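Local coordinates for protein neutral ceramidase (Pseudomonas aeruginosa, PDB 2ZWS) that hydrolyses the N-acyl bond of ceramides to sphingosine and free fatty acid, and also makes ceramide in reverse, with one zinc ion in each subunit, at residues S27-K32 with S114-Q119; C370-T375 with Y467-Q472; I400-L405 with I433-F438; P610-I615 with S638-G643. One frame throughout, in Å; residues are numbered along the deposited sequence.

Contact 1 of 4, residues S27-K32 with S114-Q119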
# COMPACT_ATOMS: atom_id res chain seq x y z
N SER A 27 3.00 14.52 1.89
CA SER A 27 3.33 15.68 1.06
C SER A 27 4.32 16.62 1.74
O SER A 27 4.25 17.85 1.58
CB SER A 27 2.06 16.43 0.70
OG SER A 27 1.13 15.51 0.15
N SER A 28 5.27 16.04 2.46
CA SER A 28 6.23 16.84 3.21
C SER A 28 7.61 16.84 2.57
O SER A 28 8.15 15.78 2.27
CB SER A 28 6.32 16.35 4.65
OG SER A 28 7.31 17.08 5.35
N LEU A 29 8.18 18.02 2.39
CA LEU A 29 9.59 18.14 1.98
C LEU A 29 10.62 17.82 3.09
O LEU A 29 11.82 17.77 2.81
CB LEU A 29 9.87 19.55 1.45
CG LEU A 29 9.19 19.99 0.16
CD1 LEU A 29 9.38 21.48 0.04
CD2 LEU A 29 9.81 19.28 -1.06
N GLU A 30 10.11 17.67 4.31
CA GLU A 30 10.91 17.39 5.49
C GLU A 30 10.56 16.04 6.12
O GLU A 30 10.65 15.87 7.34
CB GLU A 30 10.77 18.52 6.51
CG GLU A 30 11.47 19.82 6.13
CD GLU A 30 11.21 20.96 7.12
OE1 GLU A 30 11.34 22.13 6.72
OE2 GLU A 30 10.86 20.68 8.29
N GLN A 31 10.16 15.09 5.29
CA GLN A 31 9.97 13.72 5.74
C GLN A 31 10.68 12.77 4.82
O GLN A 31 10.06 12.09 3.99
CB GLN A 31 8.49 13.37 5.83
CG GLN A 31 8.26 12.10 6.64
CD GLN A 31 6.93 11.45 6.38
OE1 GLN A 31 6.16 11.83 5.48
NE2 GLN A 31 6.64 10.41 7.17
N LYS A 32 12.00 12.71 4.97
CA LYS A 32 12.81 11.77 4.19
C LYS A 32 13.08 10.47 4.93
O LYS A 32 13.20 10.47 6.16
CB LYS A 32 14.11 12.43 3.74
CG LYS A 32 13.86 13.61 2.80
CD LYS A 32 15.08 13.88 1.94
CE LYS A 32 14.94 15.18 1.23
NZ LYS A 32 16.17 15.40 0.41
N SER A 114 6.37 16.48 -3.44
CA SER A 114 7.15 16.61 -2.18
C SER A 114 8.45 15.78 -2.20
O SER A 114 9.35 15.97 -1.38
CB SER A 114 6.31 16.19 -0.99
OG SER A 114 6.00 14.81 -1.12
N VAL A 115 8.51 14.82 -3.13
CA VAL A 115 9.66 13.91 -3.28
C VAL A 115 10.72 14.53 -4.21
O VAL A 115 11.84 13.97 -4.36
CB VAL A 115 9.20 12.55 -3.86
CG1 VAL A 115 10.28 11.49 -3.66
CG2 VAL A 115 7.86 12.06 -3.21
N LEU A 116 10.36 15.66 -4.85
CA LEU A 116 11.21 16.39 -5.81
C LEU A 116 11.34 15.65 -7.15
O LEU A 116 12.28 15.91 -7.91
CB LEU A 116 12.61 16.65 -5.24
CG LEU A 116 12.74 17.32 -3.87
CD1 LEU A 116 14.19 17.39 -3.44
CD2 LEU A 116 12.10 18.72 -3.93
N GLY A 117 10.39 14.76 -7.44
CA GLY A 117 10.31 14.11 -8.74
C GLY A 117 10.35 12.59 -8.66
O GLY A 117 10.12 11.99 -7.60
N PHE A 118 10.69 11.98 -9.79
CA PHE A 118 10.66 10.54 -9.98
C PHE A 118 11.91 9.88 -9.41
O PHE A 118 13.03 10.31 -9.71
CB PHE A 118 10.59 10.28 -11.48
CG PHE A 118 10.52 8.84 -11.84
CD1 PHE A 118 11.57 8.23 -12.54
CD2 PHE A 118 9.41 8.11 -11.48
CE1 PHE A 118 11.49 6.89 -12.88
CE2 PHE A 118 9.31 6.78 -11.82
CZ PHE A 118 10.35 6.16 -12.51
N GLN A 119 11.73 8.80 -8.64
CA GLN A 119 12.84 8.11 -8.02
C GLN A 119 12.92 6.71 -8.65
O GLN A 119 12.25 5.76 -8.22
CB GLN A 119 12.66 8.04 -6.50
CG GLN A 119 12.42 9.42 -5.82
CD GLN A 119 13.40 10.52 -6.28
OE1 GLN A 119 12.98 11.65 -6.66
NE2 GLN A 119 14.69 10.22 -6.22
O HOH W 1 7.83 13.61 0.44

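Contact 2 of 4, residues C370-T375 with Y467-Q472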
# COMPACT_ATOMS: atom_id res chain seq x y z
N CYS A 370 -17.80 24.57 -14.03
CA CYS A 370 -18.31 23.23 -13.78
C CYS A 370 -17.66 22.55 -12.53
O CYS A 370 -18.30 21.64 -12.01
CB CYS A 370 -18.52 22.36 -15.07
SG CYS A 370 -19.78 22.88 -16.29
N GLN A 371 -16.56 23.06 -11.97
CA GLN A 371 -16.04 22.58 -10.67
C GLN A 371 -16.94 22.95 -9.47
O GLN A 371 -16.68 22.51 -8.34
CB GLN A 371 -14.61 23.07 -10.44
CG GLN A 371 -13.56 22.41 -11.34
CD GLN A 371 -13.21 20.99 -10.88
OE1 GLN A 371 -13.59 20.58 -9.79
NE2 GLN A 371 -12.48 20.25 -11.73
N ALA A 372 -17.97 23.76 -9.72
CA ALA A 372 -19.08 24.00 -8.77
C ALA A 372 -18.57 24.64 -7.49
O ALA A 372 -17.93 25.70 -7.55
CB ALA A 372 -19.88 22.69 -8.51
N GLU A 373 -18.81 24.04 -6.33
CA GLU A 373 -18.45 24.70 -5.08
C GLU A 373 -16.95 24.76 -4.76
O GLU A 373 -16.53 25.41 -3.81
CB GLU A 373 -19.30 24.26 -3.88
CG GLU A 373 -19.76 22.85 -3.82
CD GLU A 373 -20.83 22.47 -4.85
OE1 GLU A 373 -21.98 22.98 -4.84
OE2 GLU A 373 -20.49 21.62 -5.67
N LYS A 374 -16.14 24.09 -5.57
CA LYS A 374 -14.71 24.16 -5.37
C LYS A 374 -14.14 25.55 -5.65
O LYS A 374 -14.54 26.22 -6.60
CB LYS A 374 -14.04 23.15 -6.33
CG LYS A 374 -12.51 22.99 -6.12
CD LYS A 374 -11.91 21.95 -7.09
CE LYS A 374 -12.22 20.53 -6.61
NZ LYS A 374 -11.95 19.59 -7.74
N THR A 375 -13.22 25.99 -4.79
CA THR A 375 -12.41 27.16 -5.12
C THR A 375 -11.04 26.64 -5.55
O THR A 375 -10.27 26.06 -4.77
CB THR A 375 -12.36 28.25 -4.04
OG1 THR A 375 -11.53 27.85 -2.95
CG2 THR A 375 -13.76 28.57 -3.53
N TYR A 467 -12.28 15.67 -10.58
CA TYR A 467 -13.04 15.85 -11.83
C TYR A 467 -14.40 16.54 -11.65
O TYR A 467 -15.26 16.46 -12.52
CB TYR A 467 -13.16 14.50 -12.57
CG TYR A 467 -11.80 13.82 -12.66
CD1 TYR A 467 -10.83 14.26 -13.57
CD2 TYR A 467 -11.46 12.76 -11.79
CE1 TYR A 467 -9.55 13.65 -13.62
CE2 TYR A 467 -10.19 12.14 -11.84
CZ TYR A 467 -9.26 12.58 -12.76
OH TYR A 467 -8.01 11.97 -12.79
N GLY A 468 -14.57 17.16 -10.49
CA GLY A 468 -15.77 17.95 -10.22
C GLY A 468 -16.85 17.23 -9.43
O GLY A 468 -16.68 16.09 -8.96
N PRO A 469 -18.01 17.87 -9.31
CA PRO A 469 -19.06 17.38 -8.43
C PRO A 469 -19.61 16.00 -8.81
O PRO A 469 -20.13 15.29 -7.96
CB PRO A 469 -20.15 18.47 -8.54
CG PRO A 469 -19.89 19.15 -9.84
CD PRO A 469 -18.40 19.11 -10.02
N TRP A 470 -19.51 15.65 -10.09
CA TRP A 470 -20.10 14.41 -10.58
C TRP A 470 -19.08 13.28 -10.74
O TRP A 470 -19.38 12.27 -11.37
CB TRP A 470 -20.89 14.64 -11.87
CG TRP A 470 -21.97 15.69 -11.66
CD1 TRP A 470 -21.98 16.95 -12.15
CD2 TRP A 470 -23.11 15.56 -10.82
NE1 TRP A 470 -23.10 17.62 -11.70
CE2 TRP A 470 -23.81 16.79 -10.88
CE3 TRP A 470 -23.64 14.52 -10.04
CZ2 TRP A 470 -25.01 17.01 -10.18
CZ3 TRP A 470 -24.83 14.73 -9.34
CH2 TRP A 470 -25.50 15.97 -9.42
N THR A 471 -17.91 13.45 -10.14
CA THR A 471 -16.89 12.39 -10.14
C THR A 471 -17.45 11.06 -9.62
O THR A 471 -17.25 9.99 -10.24
CB THR A 471 -15.63 12.82 -9.35
OG1 THR A 471 -15.08 14.01 -9.94
CG2 THR A 471 -14.57 11.72 -9.36
N GLN A 472 -18.16 11.11 -8.48
CA GLN A 472 -18.70 9.88 -7.91
C GLN A 472 -19.71 9.24 -8.85
O GLN A 472 -19.71 8.02 -9.03
CB GLN A 472 -19.32 10.14 -6.54
CG GLN A 472 -19.70 8.88 -5.73
CD GLN A 472 -21.02 8.24 -6.15
OE1 GLN A 472 -21.90 8.91 -6.71
NE2 GLN A 472 -21.18 6.94 -5.87

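Contact 3 of 4, residues I400-L405 with I433-F438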
# COMPACT_ATOMS: atom_id res chain seq x y z
N ILE A 400 -15.62 -13.80 -8.54
CA ILE A 400 -15.05 -14.98 -7.91
C ILE A 400 -16.23 -15.75 -7.30
O ILE A 400 -16.68 -15.42 -6.20
CB ILE A 400 -13.98 -14.61 -6.83
CG1 ILE A 400 -12.88 -13.69 -7.41
CG2 ILE A 400 -13.36 -15.86 -6.25
CD1 ILE A 400 -12.01 -13.02 -6.33
N GLY A 401 -16.81 -16.69 -8.06
CA GLY A 401 -18.06 -17.32 -7.62
C GLY A 401 -19.17 -16.30 -7.39
O GLY A 401 -19.45 -15.46 -8.26
N GLN A 402 -19.80 -16.34 -6.21
CA GLN A 402 -20.88 -15.36 -5.92
C GLN A 402 -20.35 -14.01 -5.44
O GLN A 402 -21.13 -13.15 -5.01
CB GLN A 402 -21.86 -15.93 -4.89
CG GLN A 402 -21.29 -16.04 -3.46
CD GLN A 402 -20.71 -17.41 -3.09
OE1 GLN A 402 -20.83 -17.84 -1.93
NE2 GLN A 402 -20.04 -18.06 -4.02
N LEU A 403 -19.03 -13.84 -5.48
CA LEU A 403 -18.39 -12.57 -5.09
C LEU A 403 -18.03 -11.74 -6.30
O LEU A 403 -17.61 -12.27 -7.32
CB LEU A 403 -17.07 -12.82 -4.37
CG LEU A 403 -17.08 -13.80 -3.22
CD1 LEU A 403 -15.67 -13.83 -2.60
CD2 LEU A 403 -18.13 -13.42 -2.19
N GLU A 404 -18.18 -10.43 -6.16
CA GLU A 404 -17.56 -9.53 -7.14
C GLU A 404 -16.66 -8.58 -6.40
O GLU A 404 -17.02 -8.07 -5.35
CB GLU A 404 -18.58 -8.73 -7.95
CG GLU A 404 -19.11 -9.48 -9.13
CD GLU A 404 -20.09 -8.67 -9.98
OE1 GLU A 404 -20.80 -7.78 -9.44
OE2 GLU A 404 -20.18 -8.97 -11.19
N LEU A 405 -15.47 -8.39 -6.96
CA LEU A 405 -14.44 -7.57 -6.35
C LEU A 405 -14.18 -6.43 -7.34
O LEU A 405 -13.85 -6.66 -8.50
CB LEU A 405 -13.19 -8.43 -6.13
CG LEU A 405 -11.92 -7.72 -5.67
CD1 LEU A 405 -12.11 -7.02 -4.31
CD2 LEU A 405 -10.75 -8.69 -5.61
N ILE A 433 -24.63 -12.99 -8.10
CA ILE A 433 -23.71 -12.31 -7.17
C ILE A 433 -24.42 -11.99 -5.86
O ILE A 433 -25.53 -11.44 -5.86
CB ILE A 433 -23.14 -11.02 -7.78
CG1 ILE A 433 -22.36 -11.31 -9.08
CG2 ILE A 433 -22.26 -10.28 -6.76
CD1 ILE A 433 -21.29 -12.39 -8.94
N ARG A 434 -23.77 -12.31 -4.74
CA ARG A 434 -24.35 -12.08 -3.42
C ARG A 434 -23.54 -11.14 -2.54
O ARG A 434 -24.03 -10.67 -1.53
CB ARG A 434 -24.56 -13.43 -2.70
CG ARG A 434 -25.48 -14.43 -3.47
CD ARG A 434 -26.93 -13.90 -3.53
NE ARG A 434 -27.82 -14.70 -4.39
CZ ARG A 434 -28.21 -14.36 -5.62
NH1 ARG A 434 -27.80 -13.24 -6.21
NH2 ARG A 434 -29.04 -15.17 -6.29
N HIS A 435 -22.29 -10.89 -2.92
CA HIS A 435 -21.44 -9.99 -2.14
C HIS A 435 -20.59 -9.18 -3.09
O HIS A 435 -20.02 -9.73 -4.04
CB HIS A 435 -20.54 -10.78 -1.18
CG HIS A 435 -21.29 -11.67 -0.24
ND1 HIS A 435 -22.01 -11.18 0.83
CD2 HIS A 435 -21.44 -13.01 -0.22
CE1 HIS A 435 -22.56 -12.19 1.48
NE2 HIS A 435 -22.24 -13.31 0.86
N VAL A 436 -20.56 -7.87 -2.87
CA VAL A 436 -19.73 -6.98 -3.69
C VAL A 436 -18.72 -6.32 -2.77
O VAL A 436 -19.09 -5.71 -1.79
CB VAL A 436 -20.59 -5.92 -4.39
CG1 VAL A 436 -19.73 -4.94 -5.17
CG2 VAL A 436 -21.61 -6.60 -5.31
N VAL A 437 -17.44 -6.52 -3.06
CA VAL A 437 -16.37 -5.93 -2.26
C VAL A 437 -15.74 -4.78 -3.06
O VAL A 437 -15.35 -4.98 -4.22
CB VAL A 437 -15.28 -6.95 -1.93
CG1 VAL A 437 -14.14 -6.26 -1.19
CG2 VAL A 437 -15.85 -8.05 -1.05
N PHE A 438 -15.67 -3.60 -2.46
CA PHE A 438 -15.14 -2.44 -3.15
C PHE A 438 -13.70 -2.22 -2.70
O PHE A 438 -13.49 -1.88 -1.56
CB PHE A 438 -16.01 -1.22 -2.80
CG PHE A 438 -15.62 0.02 -3.54
CD1 PHE A 438 -16.27 0.38 -4.71
CD2 PHE A 438 -14.59 0.83 -3.06
CE1 PHE A 438 -15.90 1.54 -5.41
CE2 PHE A 438 -14.23 2.00 -3.74
CZ PHE A 438 -14.88 2.35 -4.93

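Contact 4 of 4, residues P610-I615 with S638-G643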
# COMPACT_ATOMS: atom_id res chain seq x y z
N PRO A 610 16.68 -17.65 26.78
CA PRO A 610 17.91 -17.23 27.43
C PRO A 610 19.11 -17.81 26.69
O PRO A 610 19.02 -18.90 26.12
CB PRO A 610 17.80 -17.86 28.82
CG PRO A 610 16.34 -17.98 29.06
CD PRO A 610 15.74 -18.28 27.72
N GLY A 611 20.23 -17.08 26.69
CA GLY A 611 21.44 -17.53 26.00
C GLY A 611 22.27 -16.38 25.47
O GLY A 611 22.14 -15.25 25.92
N HIS A 612 23.14 -16.69 24.51
CA HIS A 612 24.05 -15.70 23.93
C HIS A 612 23.67 -15.33 22.50
O HIS A 612 23.30 -16.20 21.70
CB HIS A 612 25.49 -16.21 24.03
CG HIS A 612 25.97 -16.33 25.45
ND1 HIS A 612 25.82 -17.48 26.19
CD2 HIS A 612 26.54 -15.42 26.27
CE1 HIS A 612 26.31 -17.28 27.40
NE2 HIS A 612 26.75 -16.04 27.48
N TYR A 613 23.77 -14.04 22.20
CA TYR A 613 23.34 -13.48 20.93
C TYR A 613 24.36 -12.46 20.44
O TYR A 613 25.14 -11.93 21.23
CB TYR A 613 22.00 -12.75 21.12
CG TYR A 613 20.83 -13.66 21.46
CD1 TYR A 613 19.95 -14.06 20.46
CD2 TYR A 613 20.59 -14.09 22.77
CE1 TYR A 613 18.87 -14.88 20.73
CE2 TYR A 613 19.51 -14.93 23.07
CZ TYR A 613 18.65 -15.32 22.03
OH TYR A 613 17.57 -16.14 22.29
N TYR A 614 24.34 -12.17 19.14
CA TYR A 614 25.05 -10.99 18.66
C TYR A 614 24.28 -10.37 17.50
O TYR A 614 23.32 -10.96 17.01
CB TYR A 614 26.49 -11.31 18.27
CG TYR A 614 26.67 -12.24 17.08
CD1 TYR A 614 26.79 -13.63 17.25
CD2 TYR A 614 26.79 -11.73 15.79
CE1 TYR A 614 26.98 -14.47 16.16
CE2 TYR A 614 27.01 -12.56 14.71
CZ TYR A 614 27.09 -13.93 14.90
OH TYR A 614 27.30 -14.74 13.81
N ILE A 615 24.69 -9.18 17.08
CA ILE A 615 24.01 -8.51 15.97
C ILE A 615 24.99 -8.33 14.80
O ILE A 615 26.13 -7.89 15.00
CB ILE A 615 23.38 -7.16 16.44
CG1 ILE A 615 22.21 -7.43 17.40
CG2 ILE A 615 22.93 -6.31 15.24
CD1 ILE A 615 21.67 -6.21 18.12
N SER A 638 29.30 -10.80 21.44
CA SER A 638 28.09 -11.40 22.00
C SER A 638 27.60 -10.69 23.27
O SER A 638 28.36 -10.02 23.97
CB SER A 638 28.31 -12.89 22.28
OG SER A 638 29.17 -13.04 23.39
N PHE A 639 26.30 -10.85 23.54
CA PHE A 639 25.67 -10.43 24.80
C PHE A 639 24.76 -11.56 25.26
O PHE A 639 24.40 -12.43 24.46
CB PHE A 639 24.89 -9.11 24.63
CG PHE A 639 23.81 -9.16 23.58
CD1 PHE A 639 24.11 -8.88 22.25
CD2 PHE A 639 22.49 -9.47 23.92
CE1 PHE A 639 23.13 -8.93 21.27
CE2 PHE A 639 21.49 -9.52 22.93
CZ PHE A 639 21.81 -9.24 21.62
N GLU A 640 24.40 -11.54 26.55
CA GLU A 640 23.57 -12.59 27.12
C GLU A 640 22.16 -12.10 27.38
O GLU A 640 21.97 -11.02 27.94
CB GLU A 640 24.17 -13.10 28.44
CG GLU A 640 23.47 -14.37 28.95
CD GLU A 640 24.17 -15.00 30.15
OE1 GLU A 640 25.28 -14.56 30.52
OE2 GLU A 640 23.59 -15.94 30.72
N VAL A 641 21.18 -12.90 26.99
CA VAL A 641 19.82 -12.67 27.45
C VAL A 641 19.58 -13.59 28.63
O VAL A 641 19.73 -14.82 28.52
CB VAL A 641 18.77 -12.89 26.34
CG1 VAL A 641 17.37 -12.70 26.91
CG2 VAL A 641 19.01 -11.91 25.17
N LEU A 642 19.24 -12.98 29.77
CA LEU A 642 18.97 -13.70 31.02
C LEU A 642 17.47 -13.97 31.16
O LEU A 642 16.66 -13.26 30.56
CB LEU A 642 19.44 -12.87 32.22
CG LEU A 642 20.85 -12.28 32.22
CD1 LEU A 642 21.05 -11.34 33.41
CD2 LEU A 642 21.89 -13.38 32.24
N GLY A 643 17.08 -14.99 31.92
CA GLY A 643 15.66 -15.19 32.18
C GLY A 643 15.25 -16.50 32.84
O GLY A 643 15.41 -16.69 34.04

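Contact 1 of 4, residues S27-K32 with S114-Q119
Leu-29 and Ser-114 bring together two surface loops of the N-terminal catalytic part of the enzyme: a type I beta turn, Ser-28 to Gln-31, and the Schellman motif that ends helix 109-112. Leu-29 reaches across by its far end. Its CG stands anti to the carbonyl carbon (chi1 -66°), so CB and CG only carry the branch toward the helix end, and of the two methyls CD2 is the one that meets the 114-119 segment. Leu-29 CD2 lies 3.4 Å from Ser-114 O and 3.7 Å from Leu-116 CD2, the two leucine side chains crossing at about a right angle. Leu-116 is the C-prime residue of the Schellman motif, with positive phi, and its side chain ends beside Leu-29. Gly-117 follows with backbone angles that a side chain would not tolerate. Leu-29 and Leu-116 also both touch Asn-348.

Ser-114 makes the second set of contacts. Ser-114 CB, directed at the other loop, sits 3.4 Å from Ser-27 C and 3.6 Å from Ser-28 N, a spacing that suits a small residue. The 27-32 loop is braced from within, since Ser-28 OG accepts from Glu-30 N at 3.0 Å in an ST turn. Ser-27 lies near the active-site region, its side chain about 9 Å from the zinc ion. A water joins the loops, hydrogen-bonded to Ser-28 O at 2.9 Å and to Ser-114 OG at 2.7 Å.

Contact 2 of 4, residues C370-T375 with Y467-Q472
Pro-469 and Ala-372 make the apolar contact, Pro-469 CG lying 3.8 Å from Ala-372 CB. Pro-469 CD comes to 3.2 Å from Cys-370 O, so the ring rests against the end of helix 365-370. A proline suits this place because it presents a compact ring while lying within a tight turn, and alanine is small enough to let it approach.

The amide of Gln-371 lies against Gly-468 and is held by polar partners on its own side and beyond. The Gln-371 chain bends at chi2 (-77°), which carries Gln-371 OE1 back to 3.4 Å from Gly-468 CA. Glycine suits position 468, because at its backbone angles a CB would collide with Pro-469 CD. Lys-374 NZ donates to Gln-371 OE1 at 2.8 Å, coming from above the carbonyl plane, and also bonds to Thr-465 O and Ala-325 O. With Gln-371 NE2 held by Leu-466 O, both ends of the amide are satisfied and its rotation is fixed. Glu-373 turns its carboxylate to a salt bridge with Arg-452.

Backbone bonds shape the two turns. Lys-374 N reaches Gln-371 O at 3.2 Å, while Gly-468 O accepts from both Thr-471 N and Thr-471 OG1, the latter at 2.8 Å. The result is a meeting of two turns: a type II' turn leaving helix 365-370, and a type I turn leading into helix 471-488, with Trp-470 at its N-cap.

Contact 3 of 4, residues I400-L405 with I433-F438
Glu-404 and Ile-433 make the dense part of this contact, at the start of two parallel neighbours in a four-stranded mixed sheet. Strands 403-407 and 435-439 are linked through helix 414-428 in a beta-alpha-beta crossover. The extended Glu-404 chain meets Ile-433 at about a right angle, with Glu-404 CG 3.6 Å from Ile-433 CD1 and Glu-404 CD at the same distance from Ile-433 CG1. The glutamate's CG and the base of its carboxylate thus lie against the isoleucine. Its buried carboxylate is not left without a partner, because OE1 bonds to Ser-428 OG of the crossover helix.

On the sheet face carrying Leu-403, His-435, Leu-405 and Val-437, the side chains pair across the strands. Leu-405 has CG anti to the backbone N (chi1 172°), which brings Leu-405 CD1 to 3.8 Å from Val-437 CG1. In one of its two conformers Leu-403 has CD2 3.7 Å from His-435 CB, and the imidazole beyond stacks on Tyr-148 while NE2 bonds to Glu-289.

The loose, exposed part is the Arg-434 side chain, which leads away from the sheet. In one of two conformers its NH1 turns back to Ile-433 O and forms a salt bridge with Glu-429. The backbone ladder is regular further in, with Glu-404 N to His-435 O and Glu-404 O to Val-437 N. Gln-402 O takes two donors, Arg-434 N at 2.8 Å in its carbonyl plane, with an N-H...O angle of 170°, and His-435 N at 3.3 Å.

Contact 4 of 4, residues P610-I615 with S638-G643
Tyr-613 and Phe-639 face each other as a hydrogen-bonded antiparallel pair, and their side chains share one side of the beta hairpin. Tyr-613 CB sits over a face of the Phe-639 ring, 3.9 Å from its centroid, in a CH-pi contact. Phe-639 reaches it because its CG lies between the backbone N and the carbonyl carbon (chi1 58°), folding the ring back over the neighbouring strand. Tyr-613 O lies over one of its faces, and Ile-615 CG1 comes to its edge. On the same side Val-641 CG2 meets Tyr-613 CD2 at 3.6 Å, a methyl of the branched valine beside the tyrosine ring.

The other side of the hairpin is more polar. Glu-640 CG lies over the imidazole of His-612, 4.3 Å from the ring centroid, with the carboxylate plane turned 37° from the ring.

Backbone bonds set this register. Tyr-613 N and O bond to Phe-639 O and N, each at 2.8 Å. At the next hydrogen-bonded pair, Gly-611 N bonds to Val-641 O at 3.0 Å, and Val-641 N returns to Gly-611 O. Glycine fits that pair because its backbone angles leave no room for a CB.

Further out, Tyr-613 OH is held by Glu-609 O, and its ring meets Trp-602 of strand 595-603. Segment 638-643 lies in the region, 620-646, required for correct folding and localization. Phe-639 and Ile-615 both pack on Val-540 of strand 539-545, in the second sheet of the C-terminal beta sandwich. Within its own sheet the hairpin lies between strand 560-566, bonded through His-612 and Tyr-614, and strand 533-535.

In the fold
From the N terminus, contact 1 comes first, joining the loop before strand 32-36 to the end of helix 109-112 and closing a span of 81 residues. Contact 2 opens much later, at the end of helix 365-370, and closes at the start of helix 471-488. Contact 3 lies wholly within that span, pairing the strands on either side of helix 414-428, yet the centres of contacts 2 and 3 are 30 Å apart. All three belong to the N-terminal catalytic part. Contact 4 follows in series and closes the last hairpin of the C-terminal beta sandwich, its centre 61 Å from that of contact 2. None of the four touches another.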